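Thioredoxin reductase (Clostridium acetobutylicum ATCC 824, PDB 6GNA) probably reduces thioredoxin with electrons from ferredoxin, passed through a bound FAD, without using a pyridine nucleotide. Local coordinates at residues A[21-26]-A[73-78]; A[144-149]-A[166-171]; A[159-164]-A[181-186]; A[173-178]-A[191-196]. All coordinates share one frame; numbering follows the deposited sequence. Where two conformers were deposited one is given.

In the fold
Reading from the N terminus, contact 1 comes first and stands apart: segments 21-26 and 73-78 close a loop of 46 residues in the part of the chain that binds FAD, joining helices 16-25 and 61-74. The other three are strung along residues 144-196. Contact 2 closes a loop from strand 146-151 over helix 155-163 to strand 169-174. Contact 3 ties that helix to the loop before strand 186-188 and crosses contact 2. Contact 4 joins the five-stranded parallel sheet to the three-stranded antiparallel one, crossing contact 3 while following contact 2 in series. None nests inside another. Centres of contacts 1 and 2 lie about 41 Å apart, those of contacts 2 and 3 about 10 Å.

Contact 1: residues A[21-26]-A[73-78]; sequences SAINAK and DNMGIQ
The peptide carbonyl of M75 is the flat group that matters between K26 and M75: the K26 ammonium comes to it in the carbonyl plane, with NZ 3.2 Å from M75 O and a C=O...N angle of 158°. Two helix ends meet here in what is consistent with a Rossmann-type FAD-binding fold, helix 16-25 lying beside the end of helix 61-74. The second helix stops in a Schellman motif whose C-prime residue is G76, with positive phi; I77 N reaches back to I72 O and G76 N to D73 O. M75 is the first residue to leave helical angles, and M75 and I77 both point toward helix 16-25. I23 and M75 cross at about a right angle, SD resting 3.7 Å from I23 CB, and the bend at the end of the methionine (chi3 78°) carries CE to 3.6 Å from I23 O. I77 slots its CD1 between A22 and I23, 3.9 Å from A22 CB and 4.0 Å from I23 CG2. V34 of strand 32-35 touches both A22 and I77, and Y57 of the second subunit packs on M75. K26 is poorly ordered, so its grip is probably soft. I77 CD1 also lies 3.6 Å from A22 O.

Contact 2: residues A[144-149]-A[166-171]; sequences GKIVTI and LASKVY
Main chain of V147 meets main chain of K169 and Y171 in the tight half of this contact. V147 N donates to K169 O (2.9 Å), a bond nearly along the C=O axis, and Y171 N returns to V147 O at the same length, in the carbonyl plane. I149 N then continues the ladder to Y171 O, almost straight at 175°. On the sheet face shared by I146, T148 and Y171, the tyrosine ring takes I146 CG2 at its edge, 3.7 Å from CE2, while T148 OG1 approaches obliquely and finds its polar partner in T214. The ladder joins the two parallel strands of a beta-alpha-beta unit, strands 146-151 and 169-174, linked by helix 155-163. Toward the start of the strands the regular ladder gives way. The bonds stay short, but S168 N meets K145 O at a bent 131°, with the donor 35° off the carbonyl plane. G144 N makes a straighter bond to L166 O (2.8 Å). At the exposed end a water bridges G144 and S168, donating to G144 O and lying 2.7 Å from S168 OG.

Contact 3: residues A[159-164]-A[181-186]; sequences EANYLA and QLVSAV
N161 reaches from its helix to grip the passing backbone of Q181 and V183. From CB, a chi1 of -68° sets CG anti to the carbonyl carbon, turning the amide toward the neighbouring segment; CG itself stops 3.8 Å from V183 N. At the tip the two branches divide. OD1 accepts from V183 N at 2.9 Å, the donor standing 44° above the carbonyl plane rather than on a lone pair. It also lies against apolar groups, with V183 CG2 at 3.6 Å. ND2 donates to Q181 O (3.1 Å) in a nearly straight bond that uses a lone pair of the acceptor and keeps to the planes of both groups. One amide thus spans L182, and bonds on both branches hold its rotation. Helix 155-163 is the helix of a beta-alpha-beta unit, and the chain it holds leads to the next parallel strand, 186-188, through a type I turn from V183 to V186. Alanines A160 and A164 pack on the other segment: A160 CB meets L182 CD2 at 3.9 Å, and A164 CB rests against V183, A185 and V186, with V186 CG2 4.1 Å away. Y172 of strand 169-174 touches A160, L182 and V186.

Contact 4: residues A[173-178]-A[191-196]; sequences VPRYKD and DVPVEI
Backbones of V173 and D191 pass with their CA atoms 6.8 Å apart, too far for sheet pairing, and a water bridges P174 O and D191 O, donating to P174 O at 2.6 Å and to D191 O at 2.8 Å. V173 and P193 bring their side chains past each other in opposite directions. A chi1 of -176° turns V173 CG1 away from its own N and toward D191 O, 3.4 Å off, and leaves CG1 3.9 Å from P193 CG. R175 folds back over the proline, its chain bent at both chi2 and chi3, until CD of P193 lies over one face of the guanidinium, offset toward the rim and 3.7 Å from NE. The CD methylene packs on the flat cation there without a polar bond; NH1 of R175 makes a weak one of 3.4 Å to P174 O. An acetate ion, probably from the crystallisation liquor, lies close to R175. V150 touches both R175 and P193, and L207 touches V173. Here the end of a parallel-sheet strand meets the first strand of a three-stranded antiparallel sheet, in the domain corresponding to the NADPH domain of related thioredoxin reductases, although this family works without a pyridine nucleotide.

Contact 1: residues A[21-26]-A[73-78]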
loop_
_atom_site.group_PDB
_atom_site.type_symbol
_atom_site.label_atom_id
_atom_site.label_comp_id
_atom_site.label_asym_id
_atom_site.label_seq_id
_atom_site.Cartn_x
_atom_site.Cartn_y
_atom_site.Cartn_z
ATOM N N SER A 21 -2.786 2.885 10.142
ATOM C CA SER A 21 -2.838 1.753 11.057
ATOM C C SER A 21 -3.916 1.953 12.119
ATOM O O SER A 21 -4.724 1.055 12.388
ATOM C CB SER A 21 -1.481 1.574 11.726
ATOM O OG SER A 21 -0.489 1.108 10.830
ATOM N N ALA A 22 -3.944 3.132 12.732
ATOM C CA ALA A 22 -4.863 3.374 13.841
ATOM C C ALA A 22 -6.328 3.209 13.428
ATOM O O ALA A 22 -7.118 2.616 14.166
ATOM C CB ALA A 22 -4.605 4.753 14.439
ATOM N N ILE A 23 -6.731 3.775 12.281
ATOM C CA ILE A 23 -8.145 3.693 11.905
ATOM C C ILE A 23 -8.544 2.269 11.546
ATOM O O ILE A 23 -9.736 1.937 11.577
ATOM C CB ILE A 23 -8.523 4.684 10.794
ATOM C CG1 ILE A 23 -7.859 4.341 9.462
ATOM C CG2 ILE A 23 -8.181 6.105 11.208
ATOM C CD1 ILE A 23 -8.370 5.201 8.306
ATOM N N ASN A 24 -7.580 1.425 11.193
ATOM C CA ASN A 24 -7.866 0.027 10.895
ATOM C C ASN A 24 -7.757 -0.868 12.115
ATOM O O ASN A 24 -8.355 -1.946 12.132
ATOM C CB ASN A 24 -6.938 -0.470 9.785
ATOM C CG ASN A 24 -7.394 -0.019 8.431
ATOM O OD1 ASN A 24 -8.296 -0.637 7.840
ATOM N ND2 ASN A 24 -6.826 1.086 7.941
ATOM N N ALA A 25 -7.027 -0.443 13.146
ATOM C CA ALA A 25 -6.906 -1.238 14.359
ATOM C C ALA A 25 -8.075 -1.022 15.306
ATOM O O ALA A 25 -8.376 -1.906 16.114
ATOM C CB ALA A 25 -5.606 -0.885 15.073
ATOM N N LYS A 26 -8.738 0.132 15.245
ATOM C CA LYS A 26 -9.910 0.358 16.084
ATOM C C LYS A 26 -11.051 -0.553 15.655
ATOM O O LYS A 26 -12.129 -0.086 15.276
ATOM C CB LYS A 26 -10.340 1.822 16.045
ATOM C CG LYS A 26 -9.369 2.739 16.748
ATOM C CD LYS A 26 -10.090 3.813 17.540
ATOM C CE LYS A 26 -10.735 3.277 18.797
ATOM N NZ LYS A 26 -11.273 4.402 19.603
ATOM N N ASP A 73 -10.149 12.135 14.939
ATOM C CA ASP A 73 -11.023 12.706 15.955
ATOM C C ASP A 73 -12.412 12.081 15.897
ATOM O O ASP A 73 -12.985 11.726 16.933
ATOM C CB ASP A 73 -11.098 14.221 15.773
ATOM C CG ASP A 73 -9.779 14.921 16.103
ATOM O OD1 ASP A 73 -8.852 14.264 16.632
ATOM O OD2 ASP A 73 -9.672 16.135 15.827
ATOM N N ASN A 74 -12.963 11.906 14.692
ATOM C CA ASN A 74 -14.254 11.245 14.577
ATOM C C ASN A 74 -14.227 9.818 15.116
ATOM O O ASN A 74 -15.267 9.306 15.541
ATOM C CB ASN A 74 -14.725 11.234 13.121
ATOM C CG ASN A 74 -15.472 12.501 12.737
ATOM O OD1 ASN A 74 -15.135 13.166 11.758
ATOM N ND2 ASN A 74 -16.499 12.835 13.507
ATOM N N MET A 75 -13.081 9.141 15.072
ATOM C CA MET A 75 -12.983 7.774 15.568
ATOM C C MET A 75 -12.434 7.683 16.986
ATOM O O MET A 75 -12.114 6.580 17.442
ATOM C CB MET A 75 -12.124 6.940 14.629
ATOM C CG MET A 75 -12.754 6.816 13.268
ATOM S SD MET A 75 -11.821 5.784 12.145
ATOM C CE MET A 75 -12.274 4.155 12.726
ATOM N N GLY A 76 -12.310 8.802 17.688
ATOM C CA GLY A 76 -11.857 8.756 19.065
ATOM C C GLY A 76 -10.422 8.311 19.227
ATOM O O GLY A 76 -10.076 7.711 20.247
ATOM N N ILE A 77 -9.581 8.564 18.230
ATOM C CA ILE A 77 -8.166 8.225 18.269
ATOM C C ILE A 77 -7.413 9.482 18.649
ATOM O O ILE A 77 -7.510 10.498 17.955
ATOM C CB ILE A 77 -7.692 7.726 16.898
ATOM C CG1 ILE A 77 -8.330 6.376 16.597
ATOM C CG2 ILE A 77 -6.165 7.638 16.842
ATOM C CD1 ILE A 77 -8.211 5.943 15.159
ATOM N N GLN A 78 -6.654 9.409 19.732
ATOM C CA GLN A 78 -5.812 10.511 20.170
ATOM C C GLN A 78 -4.352 10.144 19.958
ATOM O O GLN A 78 -3.985 8.968 19.936
ATOM C CB GLN A 78 -6.047 10.829 21.646
ATOM C CG GLN A 78 -7.440 11.355 21.949
ATOM C CD GLN A 78 -8.466 10.250 22.109
ATOM O OE1 GLN A 78 -8.148 9.150 22.568
ATOM N NE2 GLN A 78 -9.707 10.537 21.731
#

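Contact 2: residues A[144-149]-A[166-171]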
loop_
_atom_site.group_PDB
_atom_site.type_symbol
_atom_site.label_atom_id
_atom_site.label_comp_id
_atom_site.label_asym_id
_atom_site.label_seq_id
_atom_site.Cartn_x
_atom_site.Cartn_y
_atom_site.Cartn_z
ATOM N N GLY A 144 28.675 15.109 35.653
ATOM C CA GLY A 144 29.939 15.806 35.812
ATOM C C GLY A 144 30.806 15.856 34.573
ATOM O O GLY A 144 31.996 16.178 34.683
ATOM N N LYS A 145 30.255 15.542 33.402
ATOM C CA LYS A 145 30.973 15.602 32.137
ATOM C C LYS A 145 30.350 16.661 31.231
ATOM O O LYS A 145 29.312 17.253 31.540
ATOM C CB LYS A 145 30.992 14.220 31.458
ATOM C CG LYS A 145 31.697 13.133 32.293
ATOM C CD LYS A 145 31.939 11.853 31.502
ATOM C CE LYS A 145 32.796 10.858 32.287
ATOM N NZ LYS A 145 32.903 9.544 31.593
ATOM N N ILE A 146 31.008 16.913 30.101
ATOM C CA ILE A 146 30.554 17.906 29.135
ATOM C C ILE A 146 29.713 17.203 28.080
ATOM O O ILE A 146 30.138 16.188 27.513
ATOM C CB ILE A 146 31.747 18.621 28.484
ATOM C CG1 ILE A 146 32.618 19.298 29.552
ATOM C CG2 ILE A 146 31.265 19.630 27.447
ATOM C CD1 ILE A 146 33.945 19.780 29.025
ATOM N N VAL A 147 28.536 17.750 27.795
ATOM C CA VAL A 147 27.608 17.155 26.837
ATOM C C VAL A 147 27.207 18.197 25.801
ATOM O O VAL A 147 26.857 19.334 26.152
ATOM C CB VAL A 147 26.358 16.587 27.535
ATOM C CG1 VAL A 147 25.342 16.085 26.513
ATOM C CG2 VAL A 147 26.754 15.466 28.483
ATOM N N THR A 148 27.234 17.801 24.533
ATOM C CA THR A 148 26.768 18.616 23.425
ATOM C C THR A 148 25.573 17.919 22.795
ATOM O O THR A 148 25.646 16.733 22.446
ATOM C CB THR A 148 27.880 18.807 22.397
ATOM O OG1 THR A 148 28.967 19.498 23.017
ATOM C CG2 THR A 148 27.394 19.647 21.239
ATOM N N ILE A 149 24.478 18.647 22.662
ATOM C CA ILE A 149 23.278 18.141 22.005
ATOM C C ILE A 149 23.102 18.879 20.692
ATOM O O ILE A 149 23.000 20.113 20.673
ATOM C CB ILE A 149 22.038 18.304 22.889
ATOM C CG1 ILE A 149 22.140 17.336 24.065
ATOM C CG2 ILE A 149 20.760 18.057 22.089
ATOM C CD1 ILE A 149 21.142 17.612 25.132
ATOM N N LEU A 166 22.826 17.374 35.446
ATOM C CA LEU A 166 23.807 16.329 35.726
ATOM C C LEU A 166 25.174 16.634 35.135
ATOM O O LEU A 166 26.190 16.406 35.785
ATOM C CB LEU A 166 23.304 14.976 35.178
ATOM C CG LEU A 166 22.077 14.374 35.875
ATOM C CD1 LEU A 166 21.570 13.137 35.129
ATOM C CD2 LEU A 166 22.388 14.042 37.334
ATOM N N ALA A 167 25.222 17.147 33.913
ATOM C CA ALA A 167 26.481 17.423 33.248
ATOM C C ALA A 167 27.133 18.672 33.823
ATOM O O ALA A 167 26.468 19.563 34.362
ATOM C CB ALA A 167 26.232 17.627 31.752
ATOM N N SER A 168 28.465 18.711 33.748
ATOM C CA SER A 168 29.183 19.913 34.158
ATOM C C SER A 168 28.941 21.077 33.208
ATOM O O SER A 168 29.097 22.236 33.608
ATOM C CB SER A 168 30.678 19.616 34.213
ATOM O OG SER A 168 31.110 19.082 32.968
ATOM N N LYS A 169 28.579 20.797 31.959
ATOM C CA LYS A 169 28.382 21.832 30.957
ATOM C C LYS A 169 27.544 21.221 29.843
ATOM O O LYS A 169 27.814 20.096 29.426
ATOM C CB LYS A 169 29.731 22.286 30.389
ATOM C CG LYS A 169 29.651 23.239 29.204
ATOM C CD LYS A 169 29.202 24.632 29.616
ATOM C CE LYS A 169 29.294 25.605 28.449
ATOM N NZ LYS A 169 28.878 26.988 28.803
ATOM N N VAL A 170 26.533 21.956 29.380
ATOM C CA VAL A 170 25.668 21.521 28.280
ATOM C C VAL A 170 25.703 22.573 27.178
ATOM O O VAL A 170 25.421 23.749 27.424
ATOM C CB VAL A 170 24.210 21.298 28.728
ATOM C CG1 VAL A 170 23.328 20.844 27.543
ATOM C CG2 VAL A 170 24.138 20.292 29.877
ATOM N N TYR A 171 26.039 22.148 25.964
ATOM C CA TYR A 171 25.915 22.972 24.773
ATOM C C TYR A 171 24.744 22.462 23.957
ATOM O O TYR A 171 24.547 21.249 23.829
ATOM C CB TYR A 171 27.162 22.856 23.895
ATOM C CG TYR A 171 28.451 23.295 24.543
ATOM C CD1 TYR A 171 28.760 24.639 24.670
ATOM C CD2 TYR A 171 29.375 22.367 24.996
ATOM C CE1 TYR A 171 29.948 25.046 25.252
ATOM C CE2 TYR A 171 30.562 22.763 25.572
ATOM C CZ TYR A 171 30.843 24.102 25.696
ATOM O OH TYR A 171 32.035 24.497 26.270
HETATM O O HOH W 1 33.680 18.334 33.107
#

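Contact 3: residues A[159-164]-A[181-186]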
loop_
_atom_site.group_PDB
_atom_site.type_symbol
_atom_site.label_atom_id
_atom_site.label_comp_id
_atom_site.label_asym_id
_atom_site.label_seq_id
_atom_site.Cartn_x
_atom_site.Cartn_y
_atom_site.Cartn_z
ATOM N N GLU A 159 15.592 17.687 26.501
ATOM C CA GLU A 159 16.668 16.800 26.918
ATOM C C GLU A 159 17.871 17.607 27.369
ATOM O O GLU A 159 18.525 17.252 28.351
ATOM C CB GLU A 159 17.042 15.851 25.781
ATOM C CG GLU A 159 15.903 14.908 25.377
ATOM C CD GLU A 159 16.373 13.701 24.612
ATOM O OE1 GLU A 159 17.417 13.144 24.985
ATOM O OE2 GLU A 159 15.694 13.293 23.640
ATOM N N ALA A 160 18.177 18.693 26.659
ATOM C CA ALA A 160 19.256 19.581 27.093
ATOM C C ALA A 160 18.993 20.122 28.492
ATOM O O ALA A 160 19.904 20.187 29.324
ATOM C CB ALA A 160 19.390 20.739 26.105
ATOM N N ASN A 161 17.758 20.554 28.758
ATOM C CA ASN A 161 17.437 21.078 30.082
ATOM C C ASN A 161 17.644 20.021 31.153
ATOM O O ASN A 161 18.141 20.322 32.245
ATOM C CB ASN A 161 16.004 21.605 30.115
ATOM C CG ASN A 161 15.823 22.836 29.264
ATOM O OD1 ASN A 161 16.771 23.592 29.047
ATOM N ND2 ASN A 161 14.616 23.025 28.748
ATOM N N TYR A 162 17.239 18.783 30.872
ATOM C CA TYR A 162 17.438 17.714 31.840
ATOM C C TYR A 162 18.921 17.452 32.060
ATOM O O TYR A 162 19.368 17.266 33.197
ATOM C CB TYR A 162 16.735 16.442 31.358
ATOM C CG TYR A 162 16.877 15.282 32.316
ATOM C CD1 TYR A 162 16.152 15.248 33.502
ATOM C CD2 TYR A 162 17.737 14.226 32.046
ATOM C CE1 TYR A 162 16.280 14.196 34.392
ATOM C CE2 TYR A 162 17.875 13.168 32.935
ATOM C CZ TYR A 162 17.140 13.159 34.105
ATOM O OH TYR A 162 17.259 12.116 34.997
ATOM N N LEU A 163 19.701 17.407 30.980
ATOM C CA LEU A 163 21.119 17.110 31.130
ATOM C C LEU A 163 21.838 18.190 31.908
ATOM O O LEU A 163 22.851 17.904 32.546
ATOM C CB LEU A 163 21.786 16.926 29.766
ATOM C CG LEU A 163 21.970 15.480 29.298
ATOM C CD1 LEU A 163 22.974 14.757 30.185
ATOM C CD2 LEU A 163 20.637 14.730 29.280
ATOM N N ALA A 164 21.339 19.428 31.869
ATOM C CA ALA A 164 22.005 20.505 32.595
ATOM C C ALA A 164 21.993 20.270 34.097
ATOM O O ALA A 164 22.789 20.883 34.815
ATOM C CB ALA A 164 21.357 21.841 32.246
ATOM N N GLN A 181 13.550 27.136 24.157
ATOM C CA GLN A 181 13.128 27.211 25.556
ATOM C C GLN A 181 14.100 26.400 26.410
ATOM O O GLN A 181 13.850 25.248 26.783
ATOM C CB GLN A 181 11.690 26.729 25.707
ATOM C CG GLN A 181 10.660 27.708 25.147
ATOM C CD GLN A 181 10.554 27.654 23.636
ATOM O OE1 GLN A 181 10.396 26.592 23.065
ATOM N NE2 GLN A 181 10.611 28.813 22.988
ATOM N N LEU A 182 15.229 27.031 26.718
ATOM C CA LEU A 182 16.336 26.399 27.423
ATOM C C LEU A 182 16.633 27.159 28.706
ATOM O O LEU A 182 16.569 28.390 28.736
ATOM C CB LEU A 182 17.590 26.404 26.537
ATOM C CG LEU A 182 17.479 25.621 25.226
ATOM C CD1 LEU A 182 18.603 25.983 24.276
ATOM C CD2 LEU A 182 17.497 24.139 25.517
ATOM N N VAL A 183 16.978 26.416 29.763
ATOM C CA VAL A 183 17.444 27.042 30.997
ATOM C C VAL A 183 18.762 27.767 30.743
ATOM O O VAL A 183 19.514 27.451 29.812
ATOM C CB VAL A 183 17.590 26.001 32.119
ATOM C CG1 VAL A 183 16.246 25.320 32.399
ATOM C CG2 VAL A 183 18.654 24.974 31.749
ATOM N N SER A 184 19.051 28.752 31.599
ATOM C CA SER A 184 20.217 29.605 31.392
ATOM C C SER A 184 21.521 28.815 31.436
ATOM O O SER A 184 22.514 29.234 30.835
ATOM C CB SER A 184 20.245 30.729 32.431
ATOM O OG SER A 184 20.214 30.201 33.743
ATOM N N ALA A 185 21.546 27.683 32.140
ATOM C CA ALA A 185 22.760 26.873 32.209
ATOM C C ALA A 185 23.144 26.260 30.863
ATOM O O ALA A 185 24.304 25.870 30.689
ATOM C CB ALA A 185 22.597 25.765 33.246
ATOM N N VAL A 186 22.211 26.160 29.916
ATOM C CA VAL A 186 22.515 25.617 28.593
ATOM C C VAL A 186 23.091 26.721 27.715
ATOM O O VAL A 186 22.467 27.771 27.538
ATOM C CB VAL A 186 21.254 25.024 27.941
ATOM C CG1 VAL A 186 21.558 24.611 26.506
ATOM C CG2 VAL A 186 20.748 23.842 28.724
#

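Contact 4: residues A[173-178]-A[191-196]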
loop_
_atom_site.group_PDB
_atom_site.type_symbol
_atom_site.label_atom_id
_atom_site.label_comp_id
_atom_site.label_asym_id
_atom_site.label_seq_id
_atom_site.Cartn_x
_atom_site.Cartn_y
_atom_site.Cartn_z
ATOM N N VAL A 173 23.206 22.838 20.093
ATOM C CA VAL A 173 23.439 23.249 18.712
ATOM C C VAL A 173 22.129 23.056 17.954
ATOM O O VAL A 173 21.807 21.930 17.556
ATOM C CB VAL A 173 24.559 22.422 18.066
ATOM C CG1 VAL A 173 24.849 22.913 16.669
ATOM C CG2 VAL A 173 25.838 22.481 18.898
ATOM N N PRO A 174 21.353 24.109 17.722
ATOM C CA PRO A 174 20.063 23.934 17.046
ATOM C C PRO A 174 20.236 23.711 15.555
ATOM O O PRO A 174 21.074 24.337 14.902
ATOM C CB PRO A 174 19.354 25.263 17.319
ATOM C CG PRO A 174 20.470 26.252 17.456
ATOM C CD PRO A 174 21.596 25.508 18.112
ATOM N N ARG A 175 19.395 22.833 15.008
ATOM C CA ARG A 175 19.368 22.572 13.569
ATOM C C ARG A 175 18.032 22.960 12.953
ATOM O O ARG A 175 17.616 22.394 11.939
ATOM C CB ARG A 175 19.678 21.111 13.275
ATOM C CG ARG A 175 20.900 20.590 14.021
ATOM C CD ARG A 175 22.145 21.386 13.703
ATOM N NE ARG A 175 22.507 21.310 12.290
ATOM C CZ ARG A 175 22.640 22.354 11.476
ATOM N NH1 ARG A 175 22.461 23.593 11.916
ATOM N NH2 ARG A 175 22.969 22.155 10.206
ATOM N N TYR A 176 17.354 23.914 13.576
ATOM C CA TYR A 176 16.101 24.472 13.096
ATOM C C TYR A 176 16.031 25.892 13.637
ATOM O O TYR A 176 16.721 26.237 14.602
ATOM C CB TYR A 176 14.894 23.672 13.603
ATOM C CG TYR A 176 14.918 23.531 15.100
ATOM C CD1 TYR A 176 15.650 22.524 15.698
ATOM C CD2 TYR A 176 14.247 24.429 15.923
ATOM C CE1 TYR A 176 15.712 22.398 17.060
ATOM C CE2 TYR A 176 14.297 24.305 17.302
ATOM C CZ TYR A 176 15.033 23.289 17.866
ATOM O OH TYR A 176 15.121 23.138 19.224
ATOM N N LYS A 177 15.194 26.708 12.996
ATOM C CA LYS A 177 14.998 28.108 13.350
ATOM C C LYS A 177 13.778 28.231 14.250
ATOM O O LYS A 177 12.661 27.893 13.836
ATOM C CB LYS A 177 14.761 28.953 12.101
ATOM C CG LYS A 177 15.744 28.738 10.972
ATOM C CD LYS A 177 17.002 29.530 11.185
ATOM C CE LYS A 177 17.788 29.633 9.902
ATOM N NZ LYS A 177 18.961 30.495 10.103
ATOM N N ASP A 178 13.986 28.748 15.455
ATOM C CA ASP A 178 12.906 28.987 16.405
ATOM C C ASP A 178 13.507 29.770 17.564
ATOM O O ASP A 178 14.727 29.940 17.648
ATOM C CB ASP A 178 12.352 27.651 16.903
ATOM C CG ASP A 178 10.984 27.760 17.544
ATOM O OD1 ASP A 178 10.383 28.850 17.533
ATOM O OD2 ASP A 178 10.503 26.727 18.054
ATOM N N ASP A 191 25.949 27.476 15.380
ATOM C CA ASP A 191 27.008 27.187 14.427
ATOM C C ASP A 191 26.651 25.864 13.771
ATOM O O ASP A 191 25.758 25.148 14.231
ATOM C CB ASP A 191 28.365 27.098 15.131
ATOM C CG ASP A 191 29.536 27.248 14.179
ATOM O OD1 ASP A 191 29.373 26.999 12.966
ATOM O OD2 ASP A 191 30.632 27.605 14.655
ATOM N N VAL A 192 27.356 25.539 12.694
ATOM C CA VAL A 192 27.066 24.355 11.889
ATOM C C VAL A 192 28.010 23.238 12.324
ATOM O O VAL A 192 29.234 23.411 12.225
ATOM C CB VAL A 192 27.239 24.645 10.392
ATOM C CG1 VAL A 192 26.976 23.389 9.569
ATOM C CG2 VAL A 192 26.305 25.740 9.976
ATOM N N PRO A 193 27.504 22.089 12.770
ATOM C CA PRO A 193 28.402 20.969 13.074
ATOM C C PRO A 193 29.140 20.500 11.829
ATOM O O PRO A 193 28.564 20.410 10.743
ATOM C CB PRO A 193 27.459 19.874 13.596
ATOM C CG PRO A 193 26.131 20.520 13.808
ATOM C CD PRO A 193 26.083 21.758 12.986
ATOM N N VAL A 194 30.425 20.183 11.999
ATOM C CA VAL A 194 31.264 19.665 10.917
ATOM C C VAL A 194 31.649 18.210 11.162
ATOM O O VAL A 194 31.427 17.346 10.310
ATOM C CB VAL A 194 32.514 20.548 10.694
ATOM C CG1 VAL A 194 33.328 20.017 9.505
ATOM C CG2 VAL A 194 32.116 21.995 10.464
ATOM N N GLU A 195 32.251 17.920 12.311
ATOM C CA GLU A 195 32.780 16.587 12.535
ATOM C C GLU A 195 32.935 16.328 14.023
ATOM O O GLU A 195 33.383 17.202 14.773
ATOM C CB GLU A 195 34.139 16.422 11.843
ATOM C CG GLU A 195 34.750 15.040 12.000
ATOM C CD GLU A 195 36.152 14.941 11.425
ATOM O OE1 GLU A 195 36.715 15.984 11.033
ATOM O OE2 GLU A 195 36.698 13.819 11.374
ATOM N N ILE A 196 32.566 15.120 14.428
ATOM C CA ILE A 196 32.848 14.597 15.760
ATOM C C ILE A 196 34.201 13.903 15.706
ATOM O O ILE A 196 34.408 13.008 14.882
ATOM C CB ILE A 196 31.751 13.605 16.182
ATOM C CG1 ILE A 196 30.377 14.277 16.190
ATOM C CG2 ILE A 196 32.053 13.032 17.560
ATOM C CD1 ILE A 196 29.209 13.303 16.006
HETATM O O HOH W 2 23.090 25.891 14.659
#